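Local coordinates for protein Cas13d (uncultured Ruminococcus sp, PDB 6IV9) that binds CRISPR RNA and uses two HEPN domains for maturation of that guide and for cleavage of target RNA, at residues Arg431-Met434 and Glu438-Gly441; Cys413-Tyr416 and Ala421-Glu424. The protein carries 2 engineered substitutions. All coordinates share one frame; numbering follows the deposited sequence.

Interaction 1. Residues Arg431-Met434 and Glu438-Gly441; sequences RFSM and EKEG. With nucleotides of chain B.
Ser433 and Glu438 bring their CA atoms to 5.8 Å where the backbone leaves the helical conformation at Ser433, at the end of helix 420-432, and turns into helix 436-464. This is a short helix-loop-helix corner, with the RNA of chain B gripped by a residue from each helix. Met434 N donates to Glu438 OE2 over 3.0 Å in a nearly straight bond (173°), reaching the oxygen from above the carboxylate plane. A glutamate in the first turn of a helix suits this role, its extended chain returning to the preceding loop, while Thr435 OG1 accepts from Glu438 N. The small side chain of Ser433 fits the tight turn: its CB lies 4.0 Å from Glu438 CB, and its OG turns back to Leu430 O.

Arg431 points away from the corner and lays its guanidinium edge, rich in donors, along C30 of chain B, NH2 meeting N3 at 3.2 Å and NE meeting O2 in a weak, bent bond (127°); NH1 goes to Gly76 O. Lys439 runs extended, then bends at chi3 (-86°), setting its positive NZ between successive phosphates, 3.1 Å from U31 of chain B OP1 and 3.2 Å from C32 of chain B OP2.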
ATOM      1  N   ARG A 431     -21.986 -10.387   8.288  1.00 25.50           N
ATOM      2  CA  ARG A 431     -21.327 -11.695   8.071  1.00 25.90           C
ATOM      3  C   ARG A 431     -22.287 -12.649   7.355  1.00 27.66           C
ATOM      4  O   ARG A 431     -21.843 -13.397   6.518  1.00 26.01           O
ATOM      5  CB  ARG A 431     -20.819 -12.272   9.394  1.00 25.35           C
ATOM      6  CG  ARG A 431     -19.564 -11.593   9.910  1.00 24.19           C
ATOM      7  CD  ARG A 431     -18.922 -12.265  11.102  1.00 25.87           C
ATOM      8  NE  ARG A 431     -17.527 -11.906  11.240  1.00 25.27           N
ATOM      9  CZ  ARG A 431     -16.859 -11.831  12.378  1.00 27.56           C
ATOM     10  NH1 ARG A 431     -17.477 -11.878  13.535  1.00 26.69           N
ATOM     11  NH2 ARG A 431     -15.556 -11.704  12.358  1.00 28.97           N
ATOM     12  N   PHE A 432     -23.563 -12.625   7.736  1.00 27.04           N
ATOM     13  CA  PHE A 432     -24.617 -13.485   7.144  1.00 26.26           C
ATOM     14  C   PHE A 432     -24.924 -13.096   5.698  1.00 26.91           C
ATOM     15  O   PHE A 432     -25.395 -13.920   4.967  1.00 28.75           O
ATOM     16  CB  PHE A 432     -25.881 -13.449   7.994  1.00 26.46           C
ATOM     17  CG  PHE A 432     -25.775 -14.243   9.266  1.00 27.85           C
ATOM     18  CD1 PHE A 432     -24.632 -14.960   9.557  1.00 24.76           C
ATOM     19  CD2 PHE A 432     -26.824 -14.280  10.162  1.00 28.45           C
ATOM     20  CE1 PHE A 432     -24.540 -15.695  10.720  1.00 28.54           C
ATOM     21  CE2 PHE A 432     -26.728 -15.023  11.323  1.00 28.77           C
ATOM     22  CZ  PHE A 432     -25.586 -15.720  11.602  1.00 29.65           C
ATOM     23  N   SER A 433     -24.671 -11.848   5.330  1.00 27.01           N
ATOM     24  CA  SER A 433     -25.036 -11.381   3.973  1.00 28.13           C
ATOM     25  C   SER A 433     -24.300 -12.187   2.899  1.00 32.03           C
ATOM     26  O   SER A 433     -23.156 -12.512   3.094  1.00 31.17           O
ATOM     27  CB  SER A 433     -24.843  -9.907   3.827  1.00 30.85           C
ATOM     28  OG  SER A 433     -23.485  -9.568   3.852  1.00 36.30           O
ATOM     29  N   MET A 434     -24.983 -12.503   1.808  1.00 28.39           N
ATOM     30  CA  MET A 434     -24.367 -13.345   0.760  1.00 33.93           C
ATOM     31  C   MET A 434     -24.012 -12.537  -0.486  1.00 34.24           C
ATOM     32  O   MET A 434     -23.361 -13.076  -1.336  1.00 36.74           O
ATOM     33  CB  MET A 434     -25.310 -14.482   0.374  1.00 36.60           C
ATOM     34  CG  MET A 434     -25.525 -15.448   1.487  1.00 35.84           C
ATOM     35  SD  MET A 434     -24.027 -16.360   1.778  1.00 38.80           S
ATOM     36  CE  MET A 434     -23.920 -17.312   0.272  1.00 36.35           C
ATOM     37  N   GLU A 438     -27.149  -7.146  -0.726  1.00 40.54           N
ATOM     38  CA  GLU A 438     -27.686  -7.420   0.625  1.00 40.83           C
ATOM     39  C   GLU A 438     -26.908  -6.587   1.642  1.00 34.04           C
ATOM     40  O   GLU A 438     -27.517  -6.039   2.520  1.00 35.41           O
ATOM     41  CB  GLU A 438     -27.499  -8.886   0.980  1.00 39.70           C
ATOM     42  CG  GLU A 438     -28.596  -9.755   0.445  1.00 51.34           C
ATOM     43  CD  GLU A 438     -28.346 -11.239   0.595  1.00 59.11           C
ATOM     44  OE1 GLU A 438     -28.682 -11.964  -0.340  1.00 58.89           O
ATOM     45  OE2 GLU A 438     -27.840 -11.649   1.645  1.00 46.37           O
ATOM     46  N   LYS A 439     -25.596  -6.510   1.489  1.00 32.77           N
ATOM     47  CA  LYS A 439     -24.765  -5.745   2.444  1.00 31.98           C
ATOM     48  C   LYS A 439     -25.157  -4.271   2.416  1.00 30.49           C
ATOM     49  O   LYS A 439     -25.314  -3.701   3.466  1.00 32.42           O
ATOM     50  CB  LYS A 439     -23.289  -5.932   2.110  1.00 35.80           C
ATOM     51  CG  LYS A 439     -22.344  -5.300   3.102  1.00 42.43           C
ATOM     52  CD  LYS A 439     -20.923  -5.396   2.661  1.00 47.71           C
ATOM     53  CE  LYS A 439     -20.299  -6.697   3.079  1.00 50.32           C
ATOM     54  NZ  LYS A 439     -18.917  -6.799   2.568  1.00 56.60           N
ATOM     55  N   GLU A 440     -25.358  -3.708   1.229  1.00 35.32           N
ATOM     56  CA  GLU A 440     -25.768  -2.286   1.116  1.00 38.39           C
ATOM     57  C   GLU A 440     -27.116  -2.099   1.813  1.00 38.31           C
ATOM     58  O   GLU A 440     -27.280  -1.108   2.493  1.00 41.03           O
ATOM     59  CB  GLU A 440     -25.857  -1.869  -0.344  1.00 44.84           C
ATOM     60  CG  GLU A 440     -24.510  -1.786  -1.020  1.00 51.09           C
ATOM     61  CD  GLU A 440     -23.462  -1.043  -0.219  1.00 62.39           C
ATOM     62  OE1 GLU A 440     -23.497   0.190  -0.221  1.00 58.92           O
ATOM     63  OE2 GLU A 440     -22.626  -1.707   0.414  1.00 68.43           O
ATOM     64  N   GLY A 441     -28.023  -3.055   1.655  1.00 35.70           N
ATOM     65  CA  GLY A 441     -29.346  -3.002   2.292  1.00 35.61           C
ATOM     66  C   GLY A 441     -29.223  -3.002   3.799  1.00 35.66           C
ATOM     67  O   GLY A 441     -29.988  -2.332   4.446  1.00 36.13           O
TER
ATOM     68  P     C B  30     -13.040 -12.873   1.926  1.00 27.69           P
ATOM     69  OP1   C B  30     -13.845 -12.466   0.805  1.00 26.58           O
ATOM     70  OP2   C B  30     -12.010 -11.990   2.503  1.00 25.43           O
ATOM     71  O5'   C B  30     -13.948 -13.186   3.191  1.00 24.64           O
ATOM     72  C5'   C B  30     -15.184 -13.895   3.046  1.00 23.89           C
ATOM     73  C4'   C B  30     -16.018 -13.709   4.287  1.00 22.02           C
ATOM     74  O4'   C B  30     -15.362 -14.286   5.445  1.00 25.23           O
ATOM     75  C3'   C B  30     -16.342 -12.305   4.747  1.00 23.87           C
ATOM     76  O3'   C B  30     -17.322 -11.711   3.916  1.00 27.22           O
ATOM     77  C2'   C B  30     -16.864 -12.591   6.159  1.00 25.19           C
ATOM     78  O2'   C B  30     -18.213 -13.043   6.166  1.00 25.88           O
ATOM     79  C1'   C B  30     -15.903 -13.692   6.603  1.00 22.82           C
ATOM     80  N1    C B  30     -14.803 -13.208   7.445  1.00 23.53           N
ATOM     81  C2    C B  30     -15.152 -12.847   8.736  1.00 25.04           C
ATOM     82  O2    C B  30     -16.338 -12.969   9.082  1.00 24.43           O
ATOM     83  N3    C B  30     -14.199 -12.378   9.571  1.00 22.88           N
ATOM     84  C4    C B  30     -12.924 -12.343   9.178  1.00 26.46           C
ATOM     85  N4    C B  30     -12.017 -11.984  10.071  1.00 26.05           N
ATOM     86  C5    C B  30     -12.529 -12.752   7.867  1.00 25.76           C
ATOM     87  C6    C B  30     -13.490 -13.246   7.068  1.00 24.41           C
ATOM     88  P     U B  31     -17.138 -10.079   3.751  1.00 29.57           P
ATOM     89  OP1   U B  31     -18.317  -9.789   2.944  1.00 31.53           O
ATOM     90  OP2   U B  31     -15.738  -9.673   3.457  1.00 31.87           O
ATOM     91  O5'   U B  31     -17.323  -9.384   5.161  1.00 26.09           O
ATOM     92  C5'   U B  31     -18.615  -9.483   5.814  1.00 25.86           C
ATOM     93  C4'   U B  31     -18.476  -8.883   7.183  1.00 26.24           C
ATOM     94  O4'   U B  31     -17.606  -9.708   7.974  1.00 26.02           O
ATOM     95  C3'   U B  31     -17.822  -7.504   7.307  1.00 26.90           C
ATOM     96  O3'   U B  31     -18.710  -6.455   6.898  1.00 29.49           O
ATOM     97  C2'   U B  31     -17.474  -7.472   8.785  1.00 27.61           C
ATOM     98  O2'   U B  31     -18.605  -7.217   9.575  1.00 31.35           O
ATOM     99  C1'   U B  31     -17.020  -8.912   9.000  1.00 28.00           C
ATOM    100  N1    U B  31     -15.577  -8.987   8.834  1.00 28.98           N
ATOM    101  C2    U B  31     -14.812  -8.626   9.910  1.00 30.96           C
ATOM    102  O2    U B  31     -15.298  -8.233  10.957  1.00 34.55           O
ATOM    103  N3    U B  31     -13.469  -8.722   9.702  1.00 29.25           N
ATOM    104  C4    U B  31     -12.830  -9.131   8.545  1.00 28.27           C
ATOM    105  O4    U B  31     -11.602  -9.126   8.491  1.00 35.06           O
ATOM    106  C5    U B  31     -13.702  -9.483   7.485  1.00 30.39           C
ATOM    107  C6    U B  31     -15.011  -9.394   7.658  1.00 26.72           C
ATOM    108  P     C B  32     -18.161  -5.168   6.205  1.00 27.72           P
ATOM    109  OP1   C B  32     -19.259  -4.168   6.017  1.00 28.55           O
ATOM    110  OP2   C B  32     -17.382  -5.575   5.040  1.00 25.56           O
ATOM    111  O5'   C B  32     -17.241  -4.655   7.372  1.00 26.17           O
ATOM    112  C5'   C B  32     -16.099  -3.806   7.189  1.00 24.93           C
ATOM    113  C4'   C B  32     -15.315  -3.765   8.455  1.00 24.63           C
ATOM    114  O4'   C B  32     -14.738  -5.065   8.693  1.00 26.84           O
ATOM    115  C3'   C B  32     -14.124  -2.834   8.412  1.00 25.29           C
ATOM    116  O3'   C B  32     -14.507  -1.504   8.738  1.00 27.71           O
ATOM    117  C2'   C B  32     -13.218  -3.437   9.461  1.00 25.42           C
ATOM    118  O2'   C B  32     -13.569  -3.076  10.779  1.00 28.30           O
ATOM    119  C1'   C B  32     -13.426  -4.923   9.213  1.00 26.49           C
ATOM    120  N1    C B  32     -12.471  -5.490   8.234  1.00 26.01           N
ATOM    121  C2    C B  32     -11.131  -5.601   8.597  1.00 28.77           C
ATOM    122  O2    C B  32     -10.774  -5.166   9.695  1.00 28.63           O
ATOM    123  N3    C B  32     -10.261  -6.170   7.738  1.00 30.31           N
ATOM    124  C4    C B  32     -10.690  -6.633   6.562  1.00 29.91           C
ATOM    125  N4    C B  32      -9.795  -7.206   5.753  1.00 31.00           N
ATOM    126  C5    C B  32     -12.066  -6.601   6.195  1.00 29.82           C
ATOM    127  C6    C B  32     -12.916  -6.020   7.054  1.00 28.22           C
TER

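Interaction 2. Residues Cys413-Tyr416 and Ala421-Glu424; sequences CNYY and AAGE
The ring of Tyr415 meets helix 420-432 with its CD1-CE1 side. Gly423 N lies near the plane of the ring at its edge, 3.6 Å from Tyr415 CD1, and Gly423 CA is just as near to that carbon. The methyl of Ala422 approaches the same side obliquely, its CB 4.0 Å from Tyr415 CE1. The contact is thus one of dispersion, with a flat aromatic side chain set against a strip of helix surface with no side chain longer than a methyl and no hydrogen bond crossing between the segments. Glycine and alanine suit the strip because neither has a long side chain to hold the ring off, and the CA atoms of Tyr415 and Gly423 approach to 5.3 Å.

Helices 400-418 and 420-432 are joined here by a tight connection between two consecutive helices. Tyr415 belongs to a wider pi-type turn late in helix 400-418; Asp419 follows that helix, and its OD1 accepts a hydrogen bond from Ala422 N in the first turn of helix 420-432.

With CG beside the backbone N and anti to the carbonyl carbon (chi1 -70°), Tyr415 carries its ring past Ala422 and Gly423 toward helix 436-464. One face is covered by its own neighbour: Asn414 ND2 stands 3.5 Å above the plane, over the ring centre, where the partly positive hydrogens of the NH2 group may point at the pi electrons. Asn414 OD1 is meanwhile hydrogen-bonded to Lys453 NZ, which helps to fix the amide's rotation. Phe374 meets Tyr415 edge-to-face, and Ile376, Leu379 and Leu450 add apolar contacts. Tyrosine rather than a purely apolar ring fits this buried place, since the OH at its far end is hydrogen-bonded to Glu446 OE2 of helix 436-464.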
ATOM      1  N   CYS A 413     -19.465   6.498  19.402  1.00 31.41           N
ATOM      2  CA  CYS A 413     -19.826   6.363  20.834  1.00 33.79           C
ATOM      3  C   CYS A 413     -21.072   5.485  20.987  1.00 31.38           C
ATOM      4  O   CYS A 413     -21.146   4.713  21.911  1.00 35.39           O
ATOM      5  CB  CYS A 413     -20.010   7.737  21.454  1.00 33.80           C
ATOM      6  SG  CYS A 413     -18.441   8.607  21.659  0.95 35.38           S
ATOM      7  N   ASN A 414     -21.987   5.587  20.047  1.00 32.83           N
ATOM      8  CA  ASN A 414     -23.236   4.805  20.106  1.00 34.20           C
ATOM      9  C   ASN A 414     -22.919   3.315  20.101  1.00 40.25           C
ATOM     10  O   ASN A 414     -23.511   2.604  20.881  1.00 36.79           O
ATOM     11  CB  ASN A 414     -24.079   5.075  18.872  1.00 33.44           C
ATOM     12  CG  ASN A 414     -25.370   4.300  18.890  1.00 40.86           C
ATOM     13  OD1 ASN A 414     -26.235   4.575  19.696  1.00 40.17           O
ATOM     14  ND2 ASN A 414     -25.491   3.331  18.014  1.00 36.52           N
ATOM     15  N   TYR A 415     -22.007   2.882  19.238  1.00 32.29           N
ATOM     16  CA  TYR A 415     -21.692   1.440  19.124  1.00 31.97           C
ATOM     17  C   TYR A 415     -20.569   0.986  20.055  1.00 34.01           C
ATOM     18  O   TYR A 415     -20.491  -0.189  20.336  1.00 35.62           O
ATOM     19  CB  TYR A 415     -21.327   1.145  17.676  1.00 31.48           C
ATOM     20  CG  TYR A 415     -22.485   1.234  16.727  1.00 29.71           C
ATOM     21  CD1 TYR A 415     -23.480   0.284  16.746  1.00 33.52           C
ATOM     22  CD2 TYR A 415     -22.578   2.254  15.810  1.00 29.48           C
ATOM     23  CE1 TYR A 415     -24.542   0.343  15.872  1.00 30.08           C
ATOM     24  CE2 TYR A 415     -23.628   2.325  14.922  1.00 32.44           C
ATOM     25  CZ  TYR A 415     -24.614   1.366  14.960  1.00 30.20           C
ATOM     26  OH  TYR A 415     -25.643   1.412  14.096  1.00 36.98           O
ATOM     27  N   TYR A 416     -19.676   1.892  20.416  1.00 32.18           N
ATOM     28  CA  TYR A 416     -18.511   1.547  21.257  1.00 31.23           C
ATOM     29  C   TYR A 416     -18.847   1.548  22.746  1.00 40.47           C
ATOM     30  O   TYR A 416     -18.204   0.831  23.476  1.00 37.78           O
ATOM     31  CB  TYR A 416     -17.400   2.554  21.004  1.00 33.90           C
ATOM     32  CG  TYR A 416     -16.072   2.223  21.614  1.00 35.82           C
ATOM     33  CD1 TYR A 416     -15.353   1.118  21.208  1.00 36.62           C
ATOM     34  CD2 TYR A 416     -15.523   3.043  22.574  1.00 39.33           C
ATOM     35  CE1 TYR A 416     -14.116   0.832  21.747  1.00 38.01           C
ATOM     36  CE2 TYR A 416     -14.297   2.760  23.137  1.00 43.57           C
ATOM     37  CZ  TYR A 416     -13.585   1.657  22.715  1.00 47.12           C
ATOM     38  OH  TYR A 416     -12.375   1.395  23.265  1.00 45.80           O
ATOM     39  N   ALA A 421     -24.346  -4.055  21.935  1.00 37.92           N
ATOM     40  CA  ALA A 421     -25.165  -5.169  21.418  1.00 39.69           C
ATOM     41  C   ALA A 421     -25.624  -4.859  19.995  1.00 32.74           C
ATOM     42  O   ALA A 421     -25.633  -5.750  19.182  1.00 35.29           O
ATOM     43  CB  ALA A 421     -26.332  -5.408  22.335  1.00 40.50           C
ATOM     44  N   ALA A 422     -25.980  -3.611  19.727  1.00 34.10           N
ATOM     45  CA  ALA A 422     -26.422  -3.204  18.376  1.00 35.13           C
ATOM     46  C   ALA A 422     -25.271  -3.402  17.380  1.00 35.83           C
ATOM     47  O   ALA A 422     -25.536  -3.753  16.255  1.00 30.49           O
ATOM     48  CB  ALA A 422     -26.890  -1.778  18.395  1.00 40.43           C
ATOM     49  N   GLY A 423     -24.051  -3.091  17.804  1.00 35.24           N
ATOM     50  CA  GLY A 423     -22.869  -3.293  16.952  1.00 34.74           C
ATOM     51  C   GLY A 423     -22.649  -4.761  16.666  1.00 30.59           C
ATOM     52  O   GLY A 423     -22.432  -5.089  15.547  1.00 29.89           O
ATOM     53  N   GLU A 424     -22.767  -5.608  17.679  1.00 32.63           N
ATOM     54  CA  GLU A 424     -22.584  -7.067  17.505  1.00 34.68           C
ATOM     55  C   GLU A 424     -23.648  -7.582  16.537  1.00 32.40           C
ATOM     56  O   GLU A 424     -23.325  -8.381  15.692  1.00 32.36           O
ATOM     57  CB  GLU A 424     -22.655  -7.781  18.858  1.00 37.15           C
ATOM     58  CG  GLU A 424     -21.416  -7.597  19.698  1.00 41.20           C
ATOM     59  CD  GLU A 424     -21.481  -8.077  21.139  1.00 56.88           C
ATOM     60  OE1 GLU A 424     -22.572  -8.403  21.610  1.00 58.19           O
ATOM     61  OE2 GLU A 424     -20.434  -8.110  21.781  1.00 54.36           O
TER

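Interactions 1 and 2 sit at the two ends of helix 420-432: 413-416 with 421-424 joins its start to the helix before it, and 431-434 with 438-441 joins its end to the helix after it. Their centres are 18 Å apart and their nearest atoms about 7 Å, so they do not touch. Helix 436-464 links them further, supplying Lys439 to interaction 1 and, farther along, Glu446, Leu450 and Lys453 to the surroundings of interaction 2. Only interaction 1 touches the RNA directly; the nearest atom of interaction 2 is about 7 Å from it, so interaction 2 packs the helices near the RNA without touching it.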